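Local structure of monovalent Na+/H+ antiporter subunit A (Dietzia sp. DQ12-45-1b, 7D3U) at residues L183-W192 against L251-D259; V9-L20 against L32-A40. The protein probably exchanges sodium ions for protons across the cell membrane as subunit A of the multi-subunit Mrp antiporter complex. One frame throughout, in Å; residues are numbered along the deposited sequence.

Contact 1 (L183-W192 against L251-D259); sequences LSEILVDPVW and LRFSEALHD
Ala-256 sets its methyl group on one face of the Trp-192 indole, a CH-pi contact in which CB lies 3.3 Å from the centroid of the Trp-192 five-membered ring and only 7° off the ring normal. Val-191 CG1 lies over the opposite face. The indole's rotation is probably held by a hydrogen bond within its own segment: Trp-192 NE1 donates to Ile-186 O at 2.6 Å, with the acceptor close to the ring plane. Ile-186 O also receives Asp-189 N, which closes a type I turn.

Most of the remaining contact is apolar. Leu-187, its CG anti to the carbonyl carbon (chi1 -58°), divides its branches: CD2 reaches Phe-253 CD1 at 3.4 Å, while CD1 lies against the backbone and aliphatic chain of Arg-252. Leu-183 CD1 meets Phe-253 CZ at 3.6 Å, and Leu-257 CD2 approaches Trp-192 CE3 at 3.5 Å. At the margin, Glu-255 OE2 lies 3.9 Å from Val-188 CG1.

Arg-252 offers Leu-183 its methylene CG, 3.9 Å from Leu-183 CD2, while its guanidinium forms a salt bridge with Asp-70. No hydrogen bond links the two segments, so the association appears to rest mainly on apolar burial, and the indole bond is consistent with fixing the ring's orientation.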
loop_
_atom_site.group_PDB
_atom_site.type_symbol
_atom_site.label_atom_id
_atom_site.label_comp_id
_atom_site.label_asym_id
_atom_site.label_seq_id
_atom_site.Cartn_x
_atom_site.Cartn_y
_atom_site.Cartn_z
ATOM N N LEU B 183 38.855 -7.846 13.569
ATOM C CA LEU B 183 39.858 -7.440 12.591
ATOM C C LEU B 183 41.195 -8.122 12.851
ATOM O O LEU B 183 41.931 -8.432 11.910
ATOM C CB LEU B 183 40.018 -5.922 12.598
ATOM C CG LEU B 183 40.198 -5.266 11.231
ATOM C CD1 LEU B 183 39.295 -5.923 10.208
ATOM C CD2 LEU B 183 39.910 -3.781 11.319
ATOM N N SER B 184 41.523 -8.369 14.120
ATOM C CA SER B 184 42.774 -9.045 14.435
ATOM C C SER B 184 42.742 -10.523 14.072
ATOM O O SER B 184 43.804 -11.139 13.946
ATOM C CB SER B 184 43.106 -8.883 15.917
ATOM O OG SER B 184 43.001 -7.528 16.318
ATOM N N GLU B 185 41.554 -11.104 13.905
ATOM C CA GLU B 185 41.421 -12.512 13.561
ATOM C C GLU B 185 41.049 -12.738 12.103
ATOM O O GLU B 185 41.139 -13.874 11.627
ATOM C CB GLU B 185 40.377 -13.181 14.462
ATOM C CG GLU B 185 40.688 -13.076 15.944
ATOM C CD GLU B 185 39.562 -13.592 16.819
ATOM O OE1 GLU B 185 38.565 -14.105 16.269
ATOM O OE2 GLU B 185 39.676 -13.486 18.058
ATOM N N ILE B 186 40.633 -11.696 11.391
ATOM C CA ILE B 186 40.319 -11.820 9.971
ATOM C C ILE B 186 41.563 -11.638 9.111
ATOM O O ILE B 186 41.739 -12.333 8.109
ATOM C CB ILE B 186 39.216 -10.812 9.592
ATOM C CG1 ILE B 186 37.865 -11.265 10.141
ATOM C CG2 ILE B 186 39.132 -10.641 8.091
ATOM C CD1 ILE B 186 36.753 -10.275 9.899
ATOM N N LEU B 187 42.447 -10.717 9.495
ATOM C CA LEU B 187 43.629 -10.451 8.684
ATOM C C LEU B 187 44.628 -11.599 8.737
ATOM O O LEU B 187 45.385 -11.802 7.782
ATOM C CB LEU B 187 44.290 -9.152 9.137
ATOM C CG LEU B 187 43.387 -7.921 9.085
ATOM C CD1 LEU B 187 44.101 -6.705 9.638
ATOM C CD2 LEU B 187 42.928 -7.679 7.666
ATOM N N VAL B 188 44.646 -12.358 9.829
ATOM C CA VAL B 188 45.585 -13.465 9.964
ATOM C C VAL B 188 44.886 -14.770 9.607
ATOM O O VAL B 188 45.419 -15.859 9.847
ATOM C CB VAL B 188 46.179 -13.521 11.382
ATOM C CG1 VAL B 188 46.756 -12.170 11.762
ATOM C CG2 VAL B 188 45.120 -13.948 12.382
ATOM N N ASP B 189 43.692 -14.669 9.031
ATOM C CA ASP B 189 42.975 -15.855 8.596
ATOM C C ASP B 189 43.690 -16.492 7.404
ATOM O O ASP B 189 44.280 -15.793 6.577
ATOM C CB ASP B 189 41.541 -15.502 8.215
ATOM C CG ASP B 189 40.554 -16.596 8.569
ATOM O OD1 ASP B 189 40.513 -17.004 9.748
ATOM O OD2 ASP B 189 39.816 -17.046 7.668
ATOM N N PRO B 190 43.658 -17.818 7.296
ATOM C CA PRO B 190 44.337 -18.479 6.173
ATOM C C PRO B 190 43.564 -18.388 4.867
ATOM O O PRO B 190 43.921 -19.047 3.886
ATOM C CB PRO B 190 44.458 -19.930 6.648
ATOM C CG PRO B 190 43.312 -20.105 7.575
ATOM C CD PRO B 190 43.150 -18.789 8.278
ATOM N N VAL B 191 42.505 -17.577 4.837
ATOM C CA VAL B 191 41.719 -17.441 3.617
ATOM C C VAL B 191 42.459 -16.607 2.577
ATOM O O VAL B 191 42.337 -16.858 1.373
ATOM C CB VAL B 191 40.336 -16.849 3.940
ATOM C CG1 VAL B 191 40.478 -15.536 4.687
ATOM C CG2 VAL B 191 39.522 -16.658 2.674
ATOM N N TRP B 192 43.251 -15.624 3.011
ATOM C CA TRP B 192 43.978 -14.773 2.079
ATOM C C TRP B 192 45.047 -15.524 1.300
ATOM O O TRP B 192 45.557 -14.989 0.310
ATOM C CB TRP B 192 44.612 -13.605 2.833
ATOM C CG TRP B 192 43.692 -12.988 3.828
ATOM C CD1 TRP B 192 43.777 -13.076 5.183
ATOM C CD2 TRP B 192 42.537 -12.191 3.549
ATOM N NE1 TRP B 192 42.749 -12.381 5.768
ATOM C CE2 TRP B 192 41.974 -11.828 4.784
ATOM C CE3 TRP B 192 41.928 -11.747 2.373
ATOM C CZ2 TRP B 192 40.831 -11.044 4.879
ATOM C CZ3 TRP B 192 40.793 -10.970 2.471
ATOM C CH2 TRP B 192 40.256 -10.625 3.713
ATOM N N LEU B 251 46.307 0.831 5.533
ATOM C CA LEU B 251 47.423 0.381 6.356
ATOM C C LEU B 251 47.027 -0.802 7.228
ATOM O O LEU B 251 47.826 -1.722 7.431
ATOM C CB LEU B 251 47.927 1.533 7.224
ATOM C CG LEU B 251 49.144 2.293 6.703
ATOM C CD1 LEU B 251 49.268 3.632 7.397
ATOM C CD2 LEU B 251 50.394 1.472 6.908
ATOM N N ARG B 252 45.800 -0.796 7.749
ATOM C CA ARG B 252 45.340 -1.892 8.592
ATOM C C ARG B 252 45.186 -3.172 7.787
ATOM O O ARG B 252 45.707 -4.225 8.171
ATOM C CB ARG B 252 44.018 -1.518 9.260
ATOM C CG ARG B 252 43.428 -2.616 10.121
ATOM C CD ARG B 252 44.425 -3.093 11.161
ATOM N NE ARG B 252 44.552 -2.147 12.263
ATOM C CZ ARG B 252 43.942 -2.284 13.435
ATOM N NH1 ARG B 252 43.160 -3.330 13.658
ATOM N NH2 ARG B 252 44.112 -1.375 14.383
ATOM N N PHE B 253 44.477 -3.100 6.665
ATOM C CA PHE B 253 44.228 -4.274 5.842
ATOM C C PHE B 253 45.436 -4.692 5.020
ATOM O O PHE B 253 45.344 -5.669 4.270
ATOM C CB PHE B 253 43.037 -4.024 4.918
ATOM C CG PHE B 253 41.714 -4.284 5.564
ATOM C CD1 PHE B 253 41.186 -5.558 5.594
ATOM C CD2 PHE B 253 41.001 -3.255 6.151
ATOM C CE1 PHE B 253 39.971 -5.801 6.192
ATOM C CE2 PHE B 253 39.785 -3.494 6.750
ATOM C CZ PHE B 253 39.268 -4.768 6.769
ATOM N N SER B 254 46.558 -3.992 5.136
ATOM C CA SER B 254 47.749 -4.374 4.395
ATOM C C SER B 254 48.460 -5.576 5.000
ATOM O O SER B 254 49.422 -6.067 4.404
ATOM C CB SER B 254 48.715 -3.193 4.305
ATOM O OG SER B 254 49.897 -3.569 3.625
ATOM N N GLU B 255 48.017 -6.062 6.159
ATOM C CA GLU B 255 48.609 -7.269 6.723
ATOM C C GLU B 255 48.213 -8.508 5.937
ATOM O O GLU B 255 49.014 -9.440 5.808
ATOM C CB GLU B 255 48.196 -7.428 8.186
ATOM C CG GLU B 255 48.706 -8.699 8.840
ATOM C CD GLU B 255 48.644 -8.642 10.351
ATOM O OE1 GLU B 255 47.859 -7.829 10.884
ATOM O OE2 GLU B 255 49.380 -9.408 11.007
ATOM N N ALA B 256 46.996 -8.532 5.399
ATOM C CA ALA B 256 46.498 -9.663 4.633
ATOM C C ALA B 256 46.625 -9.454 3.131
ATOM O O ALA B 256 47.191 -10.297 2.431
ATOM C CB ALA B 256 45.035 -9.932 4.997
ATOM N N LEU B 257 46.103 -8.344 2.622
ATOM C CA LEU B 257 46.058 -8.097 1.184
ATOM C C LEU B 257 47.257 -7.289 0.703
ATOM O O LEU B 257 47.097 -6.232 0.103
ATOM C CB LEU B 257 44.756 -7.393 0.827
ATOM C CG LEU B 257 43.482 -8.200 1.057
ATOM C CD1 LEU B 257 42.259 -7.342 0.803
ATOM C CD2 LEU B 257 43.463 -9.428 0.182
ATOM N N HIS B 258 48.474 -7.759 0.964
ATOM C CA HIS B 258 49.655 -7.064 0.471
ATOM C C HIS B 258 50.413 -7.826 -0.600
ATOM O O HIS B 258 51.240 -7.230 -1.290
ATOM C CB HIS B 258 50.610 -6.732 1.625
ATOM C CG HIS B 258 51.478 -7.873 2.049
ATOM N ND1 HIS B 258 51.181 -8.670 3.133
ATOM C CD2 HIS B 258 52.652 -8.334 1.555
ATOM C CE1 HIS B 258 52.124 -9.583 3.279
ATOM N NE2 HIS B 258 53.028 -9.401 2.333
ATOM N N ASP B 259 50.154 -9.122 -0.758
ATOM C CA ASP B 259 50.832 -9.935 -1.757
ATOM C C ASP B 259 49.933 -10.284 -2.937
ATOM O O ASP B 259 50.382 -10.955 -3.872
ATOM C CB ASP B 259 51.379 -11.211 -1.116
ATOM C CG ASP B 259 50.283 -12.115 -0.590
ATOM O OD1 ASP B 259 49.271 -11.589 -0.081
ATOM O OD2 ASP B 259 50.431 -13.351 -0.685
#

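Contact 2 (V9-L20 against L32-A40); sequences VAFGIAAISPLL and LAAMLGGLA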
loop_
_atom_site.group_PDB
_atom_site.type_symbol
_atom_site.label_atom_id
_atom_site.label_comp_id
_atom_site.label_asym_id
_atom_site.label_seq_id
_atom_site.Cartn_x
_atom_site.Cartn_y
_atom_site.Cartn_z
ATOM N N VAL B 9 34.752 8.880 26.840
ATOM C CA VAL B 9 35.110 10.242 27.221
ATOM C C VAL B 9 35.298 11.108 25.983
ATOM O O VAL B 9 34.929 12.288 25.970
ATOM C CB VAL B 9 36.366 10.232 28.110
ATOM C CG1 VAL B 9 36.992 11.613 28.177
ATOM C CG2 VAL B 9 36.018 9.738 29.502
ATOM N N ALA B 10 35.864 10.535 24.919
ATOM C CA ALA B 10 35.993 11.274 23.666
ATOM C C ALA B 10 34.630 11.671 23.119
ATOM O O ALA B 10 34.476 12.747 22.530
ATOM C CB ALA B 10 36.756 10.442 22.639
ATOM N N PHE B 11 33.626 10.813 23.302
ATOM C CA PHE B 11 32.280 11.165 22.858
ATOM C C PHE B 11 31.584 12.112 23.829
ATOM O O PHE B 11 30.799 12.970 23.405
ATOM C CB PHE B 11 31.443 9.904 22.654
ATOM C CG PHE B 11 31.498 9.367 21.254
ATOM C CD1 PHE B 11 30.698 9.905 20.263
ATOM C CD2 PHE B 11 32.356 8.334 20.928
ATOM C CE1 PHE B 11 30.748 9.416 18.975
ATOM C CE2 PHE B 11 32.409 7.843 19.640
ATOM C CZ PHE B 11 31.605 8.385 18.664
ATOM N N GLY B 12 31.853 11.981 25.128
ATOM C CA GLY B 12 31.314 12.930 26.085
ATOM C C GLY B 12 31.859 14.328 25.889
ATOM O O GLY B 12 31.189 15.310 26.213
ATOM N N ILE B 13 33.078 14.439 25.359
ATOM C CA ILE B 13 33.606 15.747 24.985
ATOM C C ILE B 13 32.700 16.404 23.952
ATOM O O ILE B 13 32.365 17.589 24.062
ATOM C CB ILE B 13 35.049 15.616 24.467
ATOM C CG1 ILE B 13 35.998 15.284 25.616
ATOM C CG2 ILE B 13 35.484 16.893 23.775
ATOM C CD1 ILE B 13 37.408 15.006 25.171
ATOM N N ALA B 14 32.285 15.644 22.937
ATOM C CA ALA B 14 31.362 16.180 21.944
ATOM C C ALA B 14 29.992 16.448 22.544
ATOM O O ALA B 14 29.306 17.389 22.131
ATOM C CB ALA B 14 31.244 15.220 20.763
ATOM N N ALA B 15 29.577 15.631 23.509
ATOM C CA ALA B 15 28.298 15.866 24.169
ATOM C C ALA B 15 28.311 17.172 24.957
ATOM O O ALA B 15 27.295 17.871 25.028
ATOM C CB ALA B 15 27.955 14.693 25.085
ATOM N N ILE B 16 29.454 17.515 25.558
ATOM C CA ILE B 16 29.546 18.699 26.411
ATOM C C ILE B 16 29.999 19.947 25.667
ATOM O O ILE B 16 29.861 21.057 26.203
ATOM C CB ILE B 16 30.499 18.441 27.594
ATOM C CG1 ILE B 16 30.081 19.271 28.807
ATOM C CG2 ILE B 16 31.935 18.747 27.212
ATOM C CD1 ILE B 16 30.984 19.096 30.004
ATOM N N SER B 17 30.525 19.809 24.450
ATOM C CA SER B 17 31.049 20.953 23.711
ATOM C C SER B 17 30.003 22.021 23.383
ATOM O O SER B 17 30.346 23.210 23.387
ATOM C CB SER B 17 31.727 20.476 22.425
ATOM O OG SER B 17 30.805 19.867 21.547
ATOM N N PRO B 18 28.741 21.682 23.084
ATOM C CA PRO B 18 27.753 22.761 22.893
ATOM C C PRO B 18 27.506 23.575 24.149
ATOM O O PRO B 18 27.309 24.794 24.067
ATOM C CB PRO B 18 26.495 22.007 22.442
ATOM C CG PRO B 18 26.999 20.745 21.868
ATOM C CD PRO B 18 28.171 20.373 22.715
ATOM N N LEU B 19 27.514 22.933 25.320
ATOM C CA LEU B 19 27.352 23.676 26.564
ATOM C C LEU B 19 28.500 24.655 26.772
ATOM O O LEU B 19 28.281 25.807 27.165
ATOM C CB LEU B 19 27.248 22.711 27.743
ATOM C CG LEU B 19 27.608 23.295 29.110
ATOM C CD1 LEU B 19 26.494 24.191 29.617
ATOM C CD2 LEU B 19 27.918 22.199 30.120
ATOM N N LEU B 20 29.732 24.217 26.510
ATOM C CA LEU B 20 30.875 25.117 26.626
ATOM C C LEU B 20 30.813 26.225 25.583
ATOM O O LEU B 20 31.221 27.359 25.852
ATOM C CB LEU B 20 32.178 24.332 26.493
ATOM C CG LEU B 20 32.483 23.334 27.609
ATOM C CD1 LEU B 20 33.882 22.777 27.450
ATOM C CD2 LEU B 20 32.317 23.990 28.966
ATOM N N LEU B 32 38.402 22.403 25.094
ATOM C CA LEU B 32 38.423 21.236 24.219
ATOM C C LEU B 32 39.834 20.930 23.734
ATOM O O LEU B 32 40.249 19.767 23.709
ATOM C CB LEU B 32 37.479 21.451 23.038
ATOM C CG LEU B 32 36.031 21.744 23.430
ATOM C CD1 LEU B 32 35.184 22.028 22.208
ATOM C CD2 LEU B 32 35.455 20.587 24.220
ATOM N N ALA B 33 40.592 21.963 23.359
ATOM C CA ALA B 33 41.987 21.753 22.983
ATOM C C ALA B 33 42.771 21.109 24.117
ATOM O O ALA B 33 43.633 20.257 23.881
ATOM C CB ALA B 33 42.629 23.077 22.576
ATOM N N ALA B 34 42.487 21.504 25.354
ATOM C CA ALA B 34 43.111 20.904 26.524
ATOM C C ALA B 34 42.323 19.722 27.068
ATOM O O ALA B 34 42.714 19.153 28.091
ATOM C CB ALA B 34 43.290 21.953 27.624
ATOM N N MET B 35 41.224 19.347 26.417
ATOM C CA MET B 35 40.451 18.172 26.791
ATOM C C MET B 35 40.474 17.088 25.731
ATOM O O MET B 35 40.402 15.907 26.070
ATOM C CB MET B 35 38.995 18.561 27.075
ATOM C CG MET B 35 38.206 17.541 27.866
ATOM S SD MET B 35 36.454 17.961 27.918
ATOM C CE MET B 35 36.541 19.731 28.166
ATOM N N LEU B 36 40.577 17.467 24.460
ATOM C CA LEU B 36 40.737 16.519 23.370
ATOM C C LEU B 36 42.189 16.134 23.143
ATOM O O LEU B 36 42.452 15.088 22.541
ATOM C CB LEU B 36 40.168 17.110 22.080
ATOM C CG LEU B 36 39.762 16.161 20.962
ATOM C CD1 LEU B 36 38.541 15.360 21.364
ATOM C CD2 LEU B 36 39.492 16.971 19.712
ATOM N N GLY B 37 43.129 16.953 23.603
ATOM C CA GLY B 37 44.536 16.637 23.494
ATOM C C GLY B 37 45.031 15.899 24.717
ATOM O O GLY B 37 45.790 14.932 24.603
ATOM N N GLY B 38 44.608 16.355 25.897
ATOM C CA GLY B 38 44.932 15.635 27.116
ATOM C C GLY B 38 44.484 14.191 27.068
ATOM O O GLY B 38 45.202 13.292 27.513
ATOM N N LEU B 39 43.294 13.947 26.513
ATOM C CA LEU B 39 42.834 12.581 26.292
ATOM C C LEU B 39 43.868 11.773 25.521
ATOM O O LEU B 39 44.160 10.625 25.875
ATOM C CB LEU B 39 41.503 12.592 25.544
ATOM C CG LEU B 39 40.974 11.229 25.107
ATOM C CD1 LEU B 39 40.354 10.505 26.283
ATOM C CD2 LEU B 39 39.973 11.389 23.985
ATOM N N ALA B 40 44.436 12.360 24.467
ATOM C CA ALA B 40 45.547 11.722 23.772
ATOM C C ALA B 40 46.668 11.390 24.746
ATOM O O ALA B 40 47.099 10.236 24.847
ATOM C CB ALA B 40 46.058 12.625 22.650
#
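Helices 9-20 and 32-40 run antiparallel, their short axes 174° apart in direction and 10.4 Å apart at closest approach, with Ala-10 nearest Leu-36 and Ile-13 nearest Leu-32 by CA position. That spacing leaves room for full side chains between the backbones, and Ile-13 fills the middle of it.

Every carbon of Ile-13 beyond CB is engaged. With CG1 anti to the carbonyl carbon (chi1 -71°) and CG2 anti to the backbone N, its branches part toward different partners. CG2 lies 3.7 Å from Leu-32 CD2. The Ile-13 and Met-35 side chains slide past each other in opposite directions, Ile-13 CG1 lying 3.6 Å from Met-35 SD, and Ile-13 CD1 extends to the backbone of Met-35 and to Leu-36 CD1, the latter at 4.0 Å.

Toward the C-terminal end of 9-20 the contact continues through Ser-17 and Leu-20. Ser-17 presents CB, not its hydroxyl, to Leu-32 CD1 at 3.8 Å; its OG instead bonds back to Ala-14 O within the same helix. Met-35 bends at its last torsion (chi3 -41°) and meets Leu-20 tip to tip, Met-35 CE being 4.1 Å from Leu-20 CD1. Toward the other end, Leu-39 straddles Val-9 and Ala-10, with CD2 3.6 Å from Ala-10 CB and CD1 beside Val-9 CG1.

Leu-36 also touches Ala-112 of helix 102-119, and Leu-39 touches Leu-81 of helix 71-94, so the pair is built into a larger bundle. Bound dodecyl maltoside touches Phe-11, Ala-14 and Pro-18, consistent with a lipid-facing side. Two consecutive helices joined by a short connection and packed antiparallel form a helical hairpin, here the N-terminal hairpin of an alpha-helical membrane protein.

In the fold
Both contacts are mainly buried and both join their segments without a hydrogen bond, yet they hold different elements: no helix is shared, their centres lie 34 Å apart, and their nearest atoms are about 16 Å apart. Contact 2 pairs neighbouring helices, the first kinked near Pro-18, and is almost wholly aliphatic, with detergent bound on helix 2-23. Contact 1 brings together helix ends and turns 59 residues apart in sequence, in the part of the chain related to the NADH:quinone oxidoreductase/Mrp antiporter transmembrane family. It adds a methyl over a Trp face, a Phe ring and a buried arginine. Its indole-to-carbonyl bond spans a turn, and its arginine is paired with an aspartate outside the segments.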